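Long-range contacts in titin (Homo sapiens, PDB 5JDD), which probably serves as an elastic, structural protein of the muscle I-band, here as a tandem of three immunoglobulin domains (I9 to I11): residues V21-S26 against H58-Q63; E104-S109 against E204-K209; M150-E155 against L173-I178. All blocks are in the same frame, centred on the assembly; numbering follows the deposited sequence. Where two conformers were deposited one is given.

Overall arrangement
From the N terminus, the chain builds three I-set immunoglobulin domains in a row. Contact 1 lies in the first and pairs strand 21-27 with strand 57-62, closing the loop between them. It closes before the others open, about 58 Å from contact 2, centre to centre. Contact 2 joins the turn at the start of 104-109, which runs into strand 108-114 of the second domain, to a loop at 204-209 in the third. It therefore closes a long loop that spans the domain boundary. Contact 3 is nested inside that loop and sets the turn at 150-155 against the end of strand 167-176. Contacts 2 and 3 touch: Thr105 and Lys106 both probably hydrogen-bond to Thr152.

Contact 1. Residues V21-S26 against H58-Q63; sequences VAFEVS and HKLMLQ
Val21 and Leu62 bond through both of their backbone groups, with Leu62 N 2.8 Å from Val21 O. Phe23 and Leu60 form a second such pair, and Val25 and His58 a third. Six N-H groups and six carbonyls are satisfied this way, and every N-H...O angle is at least 160°. The strands run antiparallel, at 164°. They correspond to strands B and E of the immunoglobulin fold, the inner pair of a four-stranded sheet. On the other edge of 58-63, Lys59 and Met61 form backbone bonds with Val52 and Arg50 of strand 49-54. Four carbonyls also take CA-H contacts; Ala22 CA, for example, lies 3.2 Å from Leu60 O.

Val21, Phe23, Val25, Leu60 and Leu62 face the core, where Phe23 meets Tyr73 of the other sheet. Leu62 CD1 comes to the edge of the Phe23 ring, 4.0 Å from CE2. His58 is on the same face. Its CD2 lies near Val25 O, and its ND1 is satisfied by Ser53 OG.

Ala22, Glu24, Lys59 and Met61 lie on the other face. Glu24 runs beside Lys59, its CG turned away from the backbone N (chi1 -171°). Its OE1 is 3.1 Å from Lys59 CG but 4.2 Å from Lys59 NZ, too long for a salt bridge. The pairing thus rests on backbone bonds and core contacts, and the opposite charges probably add a weaker, longer-range attraction.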
ATOM      1  N   VAL A  21      -9.815  13.934 -26.085  1.00 12.28           N
ATOM      2  CA  VAL A  21      -8.731  14.498 -26.887  1.00 11.28           C
ATOM      3  C   VAL A  21      -9.265  14.945 -28.241  1.00 10.08           C
ATOM      4  O   VAL A  21     -10.413  14.649 -28.589  1.00 11.81           O
ATOM      5  CB  VAL A  21      -7.601  13.477 -27.119  1.00 14.16           C
ATOM      6  CG1 VAL A  21      -7.056  12.988 -25.789  1.00 15.83           C
ATOM      7  CG2 VAL A  21      -8.101  12.296 -27.966  1.00 13.69           C
ATOM      8  N   ALA A  22      -8.445  15.659 -29.005  1.00  9.92           N
ATOM      9  CA  ALA A  22      -8.875  16.111 -30.330  1.00 10.04           C
ATOM     10  C   ALA A  22      -7.745  16.117 -31.336  1.00 10.32           C
ATOM     11  O   ALA A  22      -6.579  16.283 -30.983  1.00 11.72           O
ATOM     12  CB  ALA A  22      -9.501  17.500 -30.248  1.00 12.97           C
ATOM     13  N   PHE A  23      -8.106  15.934 -32.602  1.00  9.36           N
ATOM     14  CA  PHE A  23      -7.206  16.171 -33.720  1.00  9.05           C
ATOM     15  C   PHE A  23      -7.781  17.335 -34.506  1.00 10.60           C
ATOM     16  O   PHE A  23      -9.004  17.516 -34.545  1.00 10.84           O
ATOM     17  CB  PHE A  23      -7.131  14.941 -34.622  1.00  9.05           C
ATOM     18  CG  PHE A  23      -6.444  13.760 -33.994  1.00 12.24           C
ATOM     19  CD1 PHE A  23      -5.058  13.710 -33.917  1.00 12.55           C
ATOM     20  CD2 PHE A  23      -7.177  12.695 -33.480  1.00 13.48           C
ATOM     21  CE1 PHE A  23      -4.412  12.622 -33.335  1.00 15.03           C
ATOM     22  CE2 PHE A  23      -6.536  11.601 -32.904  1.00 16.05           C
ATOM     23  CZ  PHE A  23      -5.155  11.564 -32.831  1.00 16.11           C
ATOM     24  N   GLU A  24      -6.918  18.124 -35.139  1.00 10.28           N
ATOM     25  CA  GLU A  24      -7.364  19.328 -35.832  1.00 12.96           C
ATOM     26  C   GLU A  24      -6.640  19.493 -37.156  1.00 12.47           C
ATOM     27  O   GLU A  24      -5.416  19.359 -37.212  1.00 14.33           O
ATOM     28  CB  GLU A  24      -7.079  20.544 -34.954  1.00 19.11           C
ATOM     29  CG  GLU A  24      -7.683  21.832 -35.443  1.00 26.48           C
ATOM     30  CD  GLU A  24      -7.809  22.847 -34.327  1.00 35.04           C
ATOM     31  OE1 GLU A  24      -8.727  22.706 -33.492  1.00 33.06           O
ATOM     32  OE2 GLU A  24      -6.980  23.776 -34.273  1.00 29.57           O
ATOM     33  N   VAL A  25      -7.391  19.783 -38.216  1.00 13.10           N
ATOM     34  CA  VAL A  25      -6.783  20.170 -39.489  1.00 10.58           C
ATOM     35  C   VAL A  25      -7.357  21.517 -39.909  1.00 10.41           C
ATOM     36  O   VAL A  25      -8.556  21.764 -39.728  1.00 13.68           O
ATOM     37  CB  VAL A  25      -6.985  19.083 -40.583  1.00 12.48           C
ATOM     38  CG1 VAL A  25      -8.462  18.813 -40.824  1.00 14.86           C
ATOM     39  CG2 VAL A  25      -6.283  19.459 -41.887  1.00 12.46           C
ATOM     40  N   SER A  26      -6.508  22.414 -40.406  1.00 11.06           N
ATOM     41  CA  SER A  26      -7.007  23.682 -40.923  1.00 10.11           C
ATOM     42  C   SER A  26      -6.659  23.824 -42.389  1.00 14.12           C
ATOM     43  O   SER A  26      -5.609  23.345 -42.854  1.00 14.45           O
ATOM     44  CB  SER A  26      -6.492  24.874 -40.113  1.00 16.87           C
ATOM     45  OG  SER A  26      -5.239  25.328 -40.598  1.00 21.72           O
ATOM     46  N   HIS A  58     -11.195  22.198 -38.801  1.00 10.21           N
ATOM     47  CA  HIS A  58     -11.945  20.957 -38.688  1.00 10.48           C
ATOM     48  C   HIS A  58     -11.360  20.104 -37.581  1.00 10.31           C
ATOM     49  O   HIS A  58     -10.162  19.784 -37.588  1.00 13.98           O
ATOM     50  CB  HIS A  58     -11.919  20.221 -40.022  1.00 10.69           C
ATOM     51  CG  HIS A  58     -12.396  21.063 -41.155  1.00 10.49           C
ATOM     52  ND1 HIS A  58     -13.734  21.219 -41.450  1.00 15.27           N
ATOM     53  CD2 HIS A  58     -11.721  21.848 -42.027  1.00 15.06           C
ATOM     54  CE1 HIS A  58     -13.860  22.041 -42.475  1.00 15.86           C
ATOM     55  NE2 HIS A  58     -12.655  22.437 -42.845  1.00 14.42           N
ATOM     56  N   LYS A  59     -12.207  19.762 -36.619  1.00 10.26           N
ATOM     57  CA  LYS A  59     -11.783  18.972 -35.473  1.00  9.97           C
ATOM     58  C   LYS A  59     -12.511  17.641 -35.378  1.00 11.05           C
ATOM     59  O   LYS A  59     -13.700  17.539 -35.693  1.00 10.86           O
ATOM     60  CB  LYS A  59     -11.989  19.766 -34.178  1.00 15.71           C
ATOM     61  CG  LYS A  59     -11.332  21.125 -34.201  1.00 23.61           C
ATOM     62  CD  LYS A  59     -11.845  22.026 -33.092  1.00 33.42           C
ATOM     63  CE  LYS A  59     -11.536  21.448 -31.731  1.00 43.41           C
ATOM     64  NZ  LYS A  59     -11.770  22.438 -30.642  1.00 46.84           N
ATOM     65  N   LEU A  60     -11.771  16.619 -34.957  1.00 10.03           N
ATOM     66  CA  LEU A  60     -12.324  15.343 -34.526  1.00  8.44           C
ATOM     67  C   LEU A  60     -12.048  15.222 -33.039  1.00  9.44           C
ATOM     68  O   LEU A  60     -10.892  15.220 -32.613  1.00 10.27           O
ATOM     69  CB  LEU A  60     -11.647  14.190 -35.259  1.00  9.50           C
ATOM     70  CG  LEU A  60     -11.902  12.790 -34.698  1.00  9.58           C
ATOM     71  CD1 LEU A  60     -13.374  12.444 -34.774  1.00 13.32           C
ATOM     72  CD2 LEU A  60     -11.072  11.762 -35.457  1.00 11.20           C
ATOM     73  N   MET A  61     -13.108  15.146 -32.249  1.00 10.37           N
ATOM     74  CA  MET A  61     -12.977  15.012 -30.808  1.00 10.48           C
ATOM     75  C   MET A  61     -13.333  13.591 -30.403  1.00 12.35           C
ATOM     76  O   MET A  61     -14.343  13.035 -30.846  1.00 13.48           O
ATOM     77  CB  MET A  61     -13.883  16.026 -30.105  1.00 13.45           C
ATOM     78  CG  MET A  61     -13.646  17.473 -30.540  1.00 27.11           C
ATOM     79  SD  MET A  61     -14.852  18.590 -29.795  1.00 43.62           S
ATOM     80  CE  MET A  61     -14.642  20.045 -30.816  1.00 61.23           C
ATOM     81  N   LEU A  62     -12.485  13.000 -29.574  1.00 11.73           N
ATOM     82  CA  LEU A  62     -12.703  11.649 -29.085  1.00 11.09           C
ATOM     83  C   LEU A  62     -12.916  11.721 -27.585  1.00 14.29           C
ATOM     84  O   LEU A  62     -12.038  12.167 -26.831  1.00 14.17           O
ATOM     85  CB  LEU A  62     -11.503  10.756 -29.402  1.00 12.03           C
ATOM     86  CG  LEU A  62     -10.933  10.825 -30.822  1.00 16.38           C
ATOM     87  CD1 LEU A  62      -9.666   9.987 -30.933  1.00 27.70           C
ATOM     88  CD2 LEU A  62     -11.948  10.361 -31.818  1.00 25.49           C
ATOM     89  N   GLN A  63     -14.083  11.273 -27.148  1.00 12.64           N
ATOM     90  CA  GLN A  63     -14.456  11.403 -25.751  1.00 14.02           C
ATOM     91  C   GLN A  63     -14.251  10.090 -25.011  1.00 16.38           C
ATOM     92  O   GLN A  63     -14.502   9.020 -25.563  1.00 19.39           O
ATOM     93  CB  GLN A  63     -15.905  11.890 -25.650  1.00 21.60           C
ATOM     94  CG  GLN A  63     -16.109  13.229 -26.353  1.00 31.61           C
ATOM     95  CD  GLN A  63     -17.565  13.589 -26.554  1.00 47.30           C
ATOM     96  OE1 GLN A  63     -17.978  14.714 -26.272  1.00 55.05           O
ATOM     97  NE2 GLN A  63     -18.349  12.643 -27.059  1.00 47.71           N
TER

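Contact 2. Residues E104-S109 against E204-K209; sequences ETKTAS and EGISYK
Thr105 carries the first of two direct hydrogen bonds to the 204-209 loop. Its OG1 accepts from Ser207 N at 3.0 Å, nearly straight at 167°. The same hydroxyl donates to Glu104 O at 2.6 Å, in the carbonyl plane and on a lone pair, so it is gripped from both segments. The second bond runs from Lys106 NZ to Glu204 O, at 2.9 Å and tilted 31° from the carbonyl plane. The bend at chi3 (71°) turns the chain end toward Glu204 O, bringing CD and CE close to it too. The Glu204 carboxylate forms a salt bridge with Lys229.

These bonds join two domains. The 104-109 turn leads into strand B of the second immunoglobulin domain, and 204-209 is the B-C loop of the third.

In one Ser207 conformer, a water links the segments, donating to Thr105 O and accepting from Ser207 OG.

Van der Waals contacts surround these bonds. Carbon meets carbon where Thr105 CB rests 3.9 Å from Ser207 CB and Lys106 CG 4.2 Å from Ile206 CG2. Carbon meets carbonyl oxygen where Ile206 CG2 lies near Glu104 O and Lys106 CG 3.6 Å from Gly205 O. Ile206 also packs on Ile178.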
ATOM      1  N   GLU A 104       4.936 -11.408  15.015  1.00 10.32           N
ATOM      2  CA  GLU A 104       3.765 -10.815  15.649  1.00 11.12           C
ATOM      3  C   GLU A 104       4.177  -9.666  16.561  1.00  8.58           C
ATOM      4  O   GLU A 104       5.257  -9.689  17.171  1.00 10.82           O
ATOM      5  CB  GLU A 104       2.939 -11.861  16.401  1.00 13.44           C
ATOM      6  CG  GLU A 104       3.725 -12.608  17.442  1.00 12.98           C
ATOM      7  CD  GLU A 104       2.917 -13.687  18.163  1.00 18.35           C
ATOM      8  OE1 GLU A 104       3.546 -14.570  18.771  1.00 13.48           O
ATOM      9  OE2 GLU A 104       1.662 -13.648  18.151  1.00 21.56           O
ATOM     10  N   THR A 105       3.290  -8.667  16.622  1.00 10.34           N
ATOM     11  CA  THR A 105       3.461  -7.377  17.319  1.00 10.40           C
ATOM     12  C   THR A 105       4.284  -6.333  16.555  1.00 11.05           C
ATOM     13  O   THR A 105       4.238  -5.141  16.882  1.00 13.86           O
ATOM     14  CB  THR A 105       3.981  -7.478  18.790  1.00 13.65           C
ATOM     15  OG1 THR A 105       5.403  -7.677  18.798  1.00 11.50           O
ATOM     16  CG2 THR A 105       3.264  -8.590  19.571  1.00 11.24           C
ATOM     17  N   LYS A 106       5.025  -6.759  15.538  1.00  9.25           N
ATOM     18  CA  LYS A 106       5.831  -5.803  14.784  1.00  9.78           C
ATOM     19  C   LYS A 106       5.073  -5.253  13.576  1.00 11.21           C
ATOM     20  O   LYS A 106       3.992  -5.725  13.240  1.00 10.62           O
ATOM     21  CB  LYS A 106       7.177  -6.420  14.378  1.00 10.23           C
ATOM     22  CG  LYS A 106       8.034  -6.802  15.592  1.00  8.20           C
ATOM     23  CD  LYS A 106       9.421  -7.276  15.176  1.00 12.57           C
ATOM     24  CE  LYS A 106      10.268  -6.123  14.650  1.00 13.94           C
ATOM     25  NZ  LYS A 106      11.660  -6.590  14.318  1.00 18.24           N
ATOM     26  N   THR A 107       5.648  -4.244  12.935  1.00 11.68           N
ATOM     27  CA  THR A 107       4.997  -3.557  11.833  1.00 10.43           C
ATOM     28  C   THR A 107       5.369  -4.202  10.503  1.00 11.54           C
ATOM     29  O   THR A 107       6.535  -4.546  10.278  1.00 14.06           O
ATOM     30  CB  THR A 107       5.433  -2.086  11.812  1.00 11.38           C
ATOM     31  OG1 THR A 107       5.049  -1.464  13.049  1.00 15.42           O
ATOM     32  CG2 THR A 107       4.804  -1.342  10.648  1.00 14.67           C
ATOM     33  N   ALA A 108       4.375  -4.375   9.631  1.00 10.61           N
ATOM     34  CA  ALA A 108       4.603  -4.896   8.288  1.00 10.92           C
ATOM     35  C   ALA A 108       4.354  -3.782   7.291  1.00 11.92           C
ATOM     36  O   ALA A 108       3.511  -2.918   7.505  1.00 13.61           O
ATOM     37  CB  ALA A 108       3.668  -6.058   7.992  1.00 13.25           C
ATOM     38  N   SER A 109       5.076  -3.801   6.184  1.00  9.62           N
ATOM     39  CA  SER A 109       4.805  -2.823   5.150  0.50 10.12           C
ATOM     40  C   SER A 109       4.899  -3.402   3.747  1.00  9.33           C
ATOM     41  O   SER A 109       5.702  -4.290   3.450  1.00 13.35           O
ATOM     42  CB  SER A 109       5.698  -1.595   5.305  0.50 14.66           C
ATOM     43  OG  SER A 109       7.056  -1.919   5.133  0.50 21.12           O
ATOM     44  N   GLU A 204      13.892  -9.255  17.913  1.00 13.43           N
ATOM     45  CA  GLU A 204      14.046  -7.931  18.488  1.00 14.77           C
ATOM     46  C   GLU A 204      12.814  -7.094  18.166  1.00 12.56           C
ATOM     47  O   GLU A 204      12.179  -7.300  17.123  1.00 15.26           O
ATOM     48  CB  GLU A 204      15.293  -7.269  17.899  1.00 20.80           C
ATOM     49  CG  GLU A 204      15.683  -5.972  18.556  1.00 33.85           C
ATOM     50  CD  GLU A 204      17.136  -5.624  18.321  1.00 41.54           C
ATOM     51  OE1 GLU A 204      17.505  -5.369  17.153  1.00 34.06           O
ATOM     52  OE2 GLU A 204      17.906  -5.610  19.308  1.00 39.11           O
ATOM     53  N   GLY A 205      12.470  -6.171  19.061  1.00 13.12           N
ATOM     54  CA  GLY A 205      11.477  -5.153  18.759  1.00 15.73           C
ATOM     55  C   GLY A 205      10.047  -5.586  18.991  1.00 12.56           C
ATOM     56  O   GLY A 205       9.111  -4.950  18.517  1.00 13.47           O
ATOM     57  N   ILE A 206       9.859  -6.671  19.728  1.00 11.81           N
ATOM     58  CA  ILE A 206       8.506  -7.129  19.989  1.00 10.63           C
ATOM     59  C   ILE A 206       7.888  -6.387  21.171  1.00 11.97           C
ATOM     60  O   ILE A 206       8.600  -5.788  21.982  1.00 15.55           O
ATOM     61  CB  ILE A 206       8.460  -8.657  20.155  1.00 12.02           C
ATOM     62  CG1 ILE A 206       9.491  -9.126  21.176  1.00 18.29           C
ATOM     63  CG2 ILE A 206       8.782  -9.315  18.824  1.00 15.60           C
ATOM     64  CD1 ILE A 206       8.997  -9.159  22.594  1.00 18.01           C
ATOM     65  N   SER A 207       6.564  -6.391  21.236  1.00 11.30           N
ATOM     66  CA  SER A 207       5.857  -5.800  22.359  0.60 12.55           C
ATOM     67  C   SER A 207       5.580  -6.869  23.404  1.00 12.25           C
ATOM     68  O   SER A 207       5.391  -8.050  23.080  1.00 13.67           O
ATOM     69  CB  SER A 207       4.549  -5.158  21.905  0.60 14.68           C
ATOM     70  OG  SER A 207       4.810  -4.053  21.056  0.60 15.93           O
ATOM     71  N   TYR A 208       5.548  -6.459  24.661  1.00  9.65           N
ATOM     72  CA  TYR A 208       5.379  -7.409  25.747  1.00  9.76           C
ATOM     73  C   TYR A 208       4.703  -6.759  26.942  1.00  8.96           C
ATOM     74  O   TYR A 208       4.570  -5.535  27.016  1.00 11.89           O
ATOM     75  CB  TYR A 208       6.750  -7.938  26.192  1.00 11.31           C
ATOM     76  CG  TYR A 208       7.598  -6.871  26.860  1.00 11.38           C
ATOM     77  CD1 TYR A 208       7.538  -6.677  28.234  1.00 13.42           C
ATOM     78  CD2 TYR A 208       8.441  -6.044  26.113  1.00 14.67           C
ATOM     79  CE1 TYR A 208       8.289  -5.697  28.851  1.00 15.01           C
ATOM     80  CE2 TYR A 208       9.208  -5.059  26.732  1.00 19.12           C
ATOM     81  CZ  TYR A 208       9.124  -4.898  28.102  1.00 21.38           C
ATOM     82  OH  TYR A 208       9.856  -3.934  28.771  1.00 24.05           O
ATOM     83  N   LYS A 209       4.310  -7.597  27.895  1.00  9.89           N
ATOM     84  CA  LYS A 209       3.899  -7.119  29.211  1.00  8.84           C
ATOM     85  C   LYS A 209       4.244  -8.168  30.255  1.00 10.15           C
ATOM     86  O   LYS A 209       4.540  -9.328  29.937  1.00 10.63           O
ATOM     87  CB  LYS A 209       2.405  -6.807  29.253  1.00 12.81           C
ATOM     88  CG  LYS A 209       1.537  -8.019  29.068  1.00 13.43           C
ATOM     89  CD  LYS A 209       0.087  -7.620  28.815  1.00 20.41           C
ATOM     90  CE  LYS A 209      -0.740  -8.851  28.472  1.00 26.35           C
ATOM     91  NZ  LYS A 209      -2.155  -8.501  28.153  1.00 36.05           N
TER
HETATM   92  O   HOH W   1       2.875  -3.871  18.914  1.00 30.03           O

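Contact 3. Residues M150-E155 against L173-I178; sequences MNTSTE and LTVTPI
Thr154 and Val175 bring the two backbones nearest, 5.6 Å between CA atoms, where a turn entering a 3-10 segment that begins at Thr154 meets the end of a strand. The turn links strands E and F of the second immunoglobulin domain, and the strand is its G strand.

Val175 does most of the touching. Both of its methyl groups crowd the Ser153 carbonyl: CG2 lies 3.3 Å from Ser153 O and CG1 3.6 Å from the same atom. Having CG1 anti to the backbone N (chi1 -179°) sets both branches against the turn. CG2 also meets Thr152 CB at 3.8 Å, and CG1 comes near Thr154 N.

Thr152 points its CB toward the strand. Its methyl CG2 approaches Leu173 CD2 at 4.3 Å, next to Val102 and Ala108. Its OG1 passes Val175 CG1 at 3.8 Å, but its polar partner is Lys106 O.

Within the turn, Ser153 OG donates to Glu155 OE1 at 2.8 Å, nearly along the carboxylate C-O axis. Ser153 N is bonded to Asp156 OD2. Val175 N is bonded to Ser157 OG, later in the same loop.

The segments share no direct hydrogen bond. They meet by van der Waals packing of valine methyls on a carbonyl and a threonine, while the Ser157 bond ties loop to strand. Polar groups bond within the loop or to neighbours, and those bonds appear largely to set its shape.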
ATOM      1  N   MET A 150       0.143  -2.059  11.368  1.00  9.38           N
ATOM      2  CA  MET A 150       0.682  -1.958  12.720  1.00 10.94           C
ATOM      3  C   MET A 150       0.304  -3.144  13.591  1.00 12.02           C
ATOM      4  O   MET A 150      -0.731  -3.772  13.384  1.00 12.26           O
ATOM      5  CB  MET A 150       0.156  -0.689  13.403  1.00 15.48           C
ATOM      6  CG  MET A 150       0.335   0.600  12.626  1.00 20.91           C
ATOM      7  SD  MET A 150       2.060   0.968  12.303  1.00 28.91           S
ATOM      8  CE  MET A 150       2.706   1.045  13.972  1.00 32.20           C
ATOM      9  N   ASN A 151       1.160  -3.435  14.565  1.00 10.01           N
ATOM     10  CA  ASN A 151       0.856  -4.407  15.617  0.53 12.12           C
ATOM     11  C   ASN A 151       0.307  -5.714  15.057  1.00 11.58           C
ATOM     12  O   ASN A 151      -0.806  -6.133  15.387  1.00 14.71           O
ATOM     13  CB  ASN A 151      -0.124  -3.808  16.632  0.53 15.10           C
ATOM     14  CG  ASN A 151      -0.298  -4.684  17.862  0.53 16.75           C
ATOM     15  OD1 ASN A 151       0.577  -5.485  18.200  0.53 13.86           O
ATOM     16  ND2 ASN A 151      -1.438  -4.542  18.529  0.53 20.71           N
ATOM     17  N   THR A 152       1.092  -6.359  14.202  1.00 10.15           N
ATOM     18  CA  THR A 152       0.603  -7.537  13.493  1.00 11.75           C
ATOM     19  C   THR A 152       0.231  -8.687  14.417  1.00 10.86           C
ATOM     20  O   THR A 152       0.823  -8.890  15.488  1.00 13.19           O
ATOM     21  CB  THR A 152       1.595  -8.059  12.444  1.00 11.36           C
ATOM     22  OG1 THR A 152       2.855  -8.335  13.070  1.00 11.84           O
ATOM     23  CG2 THR A 152       1.772  -7.036  11.313  1.00 13.14           C
ATOM     24  N   SER A 153      -0.771  -9.441  13.981  1.00 13.65           N
ATOM     25  CA  SER A 153      -1.156 -10.676  14.649  1.00 13.39           C
ATOM     26  C   SER A 153      -1.452 -11.718  13.584  1.00 14.77           C
ATOM     27  O   SER A 153      -1.458 -11.403  12.386  1.00 12.60           O
ATOM     28  CB  SER A 153      -2.382 -10.434  15.529  1.00 17.17           C
ATOM     29  OG  SER A 153      -3.516 -10.153  14.728  1.00 18.32           O
ATOM     30  N   THR A 154      -1.701 -12.953  14.015  1.00 15.48           N
ATOM     31  CA  THR A 154      -2.019 -14.055  13.104  1.00 16.39           C
ATOM     32  C   THR A 154      -3.094 -13.685  12.091  1.00 14.10           C
ATOM     33  O   THR A 154      -3.005 -14.040  10.913  1.00 15.51           O
ATOM     34  CB  THR A 154      -2.491 -15.308  13.884  1.00 26.11           C
ATOM     35  OG1 THR A 154      -1.407 -15.817  14.659  1.00 32.03           O
ATOM     36  CG2 THR A 154      -2.960 -16.392  12.932  1.00 26.27           C
ATOM     37  N   GLU A 155      -4.100 -12.950  12.549  1.00 13.06           N
ATOM     38  CA  GLU A 155      -5.220 -12.559  11.707  1.00 12.54           C
ATOM     39  C   GLU A 155      -4.812 -11.689  10.527  1.00 14.94           C
ATOM     40  O   GLU A 155      -5.557 -11.586   9.559  1.00 15.87           O
ATOM     41  CB  GLU A 155      -6.268 -11.815  12.539  1.00 15.01           C
ATOM     42  CG  GLU A 155      -7.040 -12.671  13.543  1.00 19.18           C
ATOM     43  CD  GLU A 155      -6.309 -12.883  14.860  1.00 23.34           C
ATOM     44  OE1 GLU A 155      -5.212 -12.311  15.064  1.00 19.93           O
ATOM     45  OE2 GLU A 155      -6.839 -13.629  15.709  1.00 30.44           O
ATOM     46  N   LEU A 173       1.486 -11.559   3.385  1.00  7.77           N
ATOM     47  CA  LEU A 173       2.074 -11.346   4.700  1.00  9.82           C
ATOM     48  C   LEU A 173       1.892 -12.628   5.492  1.00  9.79           C
ATOM     49  O   LEU A 173       0.782 -13.178   5.566  1.00 10.05           O
ATOM     50  CB  LEU A 173       1.363 -10.207   5.430  1.00 10.28           C
ATOM     51  CG  LEU A 173       1.716 -10.057   6.916  1.00 10.87           C
ATOM     52  CD1 LEU A 173       3.183  -9.739   7.103  1.00 13.86           C
ATOM     53  CD2 LEU A 173       0.872  -8.961   7.537  1.00 12.70           C
ATOM     54  N   THR A 174       2.986 -13.115   6.065  1.00  9.26           N
ATOM     55  CA  THR A 174       2.944 -14.205   7.019  1.00 10.17           C
ATOM     56  C   THR A 174       3.435 -13.684   8.366  1.00 11.04           C
ATOM     57  O   THR A 174       4.586 -13.293   8.491  1.00 12.15           O
ATOM     58  CB  THR A 174       3.843 -15.360   6.565  1.00 11.56           C
ATOM     59  OG1 THR A 174       3.460 -15.776   5.242  1.00 16.57           O
ATOM     60  CG2 THR A 174       3.738 -16.529   7.526  1.00 14.24           C
ATOM     61  N   VAL A 175       2.551 -13.646   9.354  1.00  9.58           N
ATOM     62  CA  VAL A 175       2.909 -13.184  10.692  1.00 10.58           C
ATOM     63  C   VAL A 175       3.413 -14.368  11.518  1.00 10.96           C
ATOM     64  O   VAL A 175       2.696 -15.350  11.714  1.00 16.40           O
ATOM     65  CB  VAL A 175       1.719 -12.505  11.371  1.00 10.42           C
ATOM     66  CG1 VAL A 175       2.110 -12.006  12.763  1.00 11.77           C
ATOM     67  CG2 VAL A 175       1.244 -11.344  10.518  1.00 13.28           C
ATOM     68  N   THR A 176       4.654 -14.273  11.977  1.00  8.83           N
ATOM     69  CA  THR A 176       5.337 -15.404  12.595  1.00 10.79           C
ATOM     70  C   THR A 176       5.311 -15.339  14.120  1.00  9.71           C
ATOM     71  O   THR A 176       5.263 -14.253  14.709  1.00 10.14           O
ATOM     72  CB  THR A 176       6.785 -15.508  12.083  1.00  9.82           C
ATOM     73  OG1 THR A 176       7.445 -14.258  12.290  1.00 12.83           O
ATOM     74  CG2 THR A 176       6.804 -15.850  10.596  1.00 13.24           C
ATOM     75  N   PRO A 177       5.330 -16.501  14.777  1.00  8.83           N
ATOM     76  CA  PRO A 177       5.127 -16.537  16.228  1.00  8.79           C
ATOM     77  C   PRO A 177       6.367 -16.168  17.026  1.00  8.02           C
ATOM     78  O   PRO A 177       7.473 -16.611  16.693  1.00 10.13           O
ATOM     79  CB  PRO A 177       4.757 -18.002  16.490  1.00 10.09           C
ATOM     80  CG  PRO A 177       5.434 -18.753  15.385  1.00  8.05           C
ATOM     81  CD  PRO A 177       5.325 -17.850  14.180  1.00  9.66           C
ATOM     82  N   ILE A 178       6.197 -15.354  18.063  1.00  8.01           N
ATOM     83  CA  ILE A 178       7.291 -15.137  18.998  1.00  8.72           C
ATOM     84  C   ILE A 178       7.585 -16.435  19.737  1.00 10.01           C
ATOM     85  O   ILE A 178       6.673 -17.170  20.122  1.00 11.32           O
ATOM     86  CB  ILE A 178       6.965 -14.014  19.991  1.00  7.51           C
ATOM     87  CG1 ILE A 178       6.883 -12.688  19.233  1.00  8.73           C
ATOM     88  CG2 ILE A 178       8.028 -13.943  21.118  1.00  9.77           C
ATOM     89  CD1 ILE A 178       6.164 -11.610  19.983  1.00 10.29           C
TER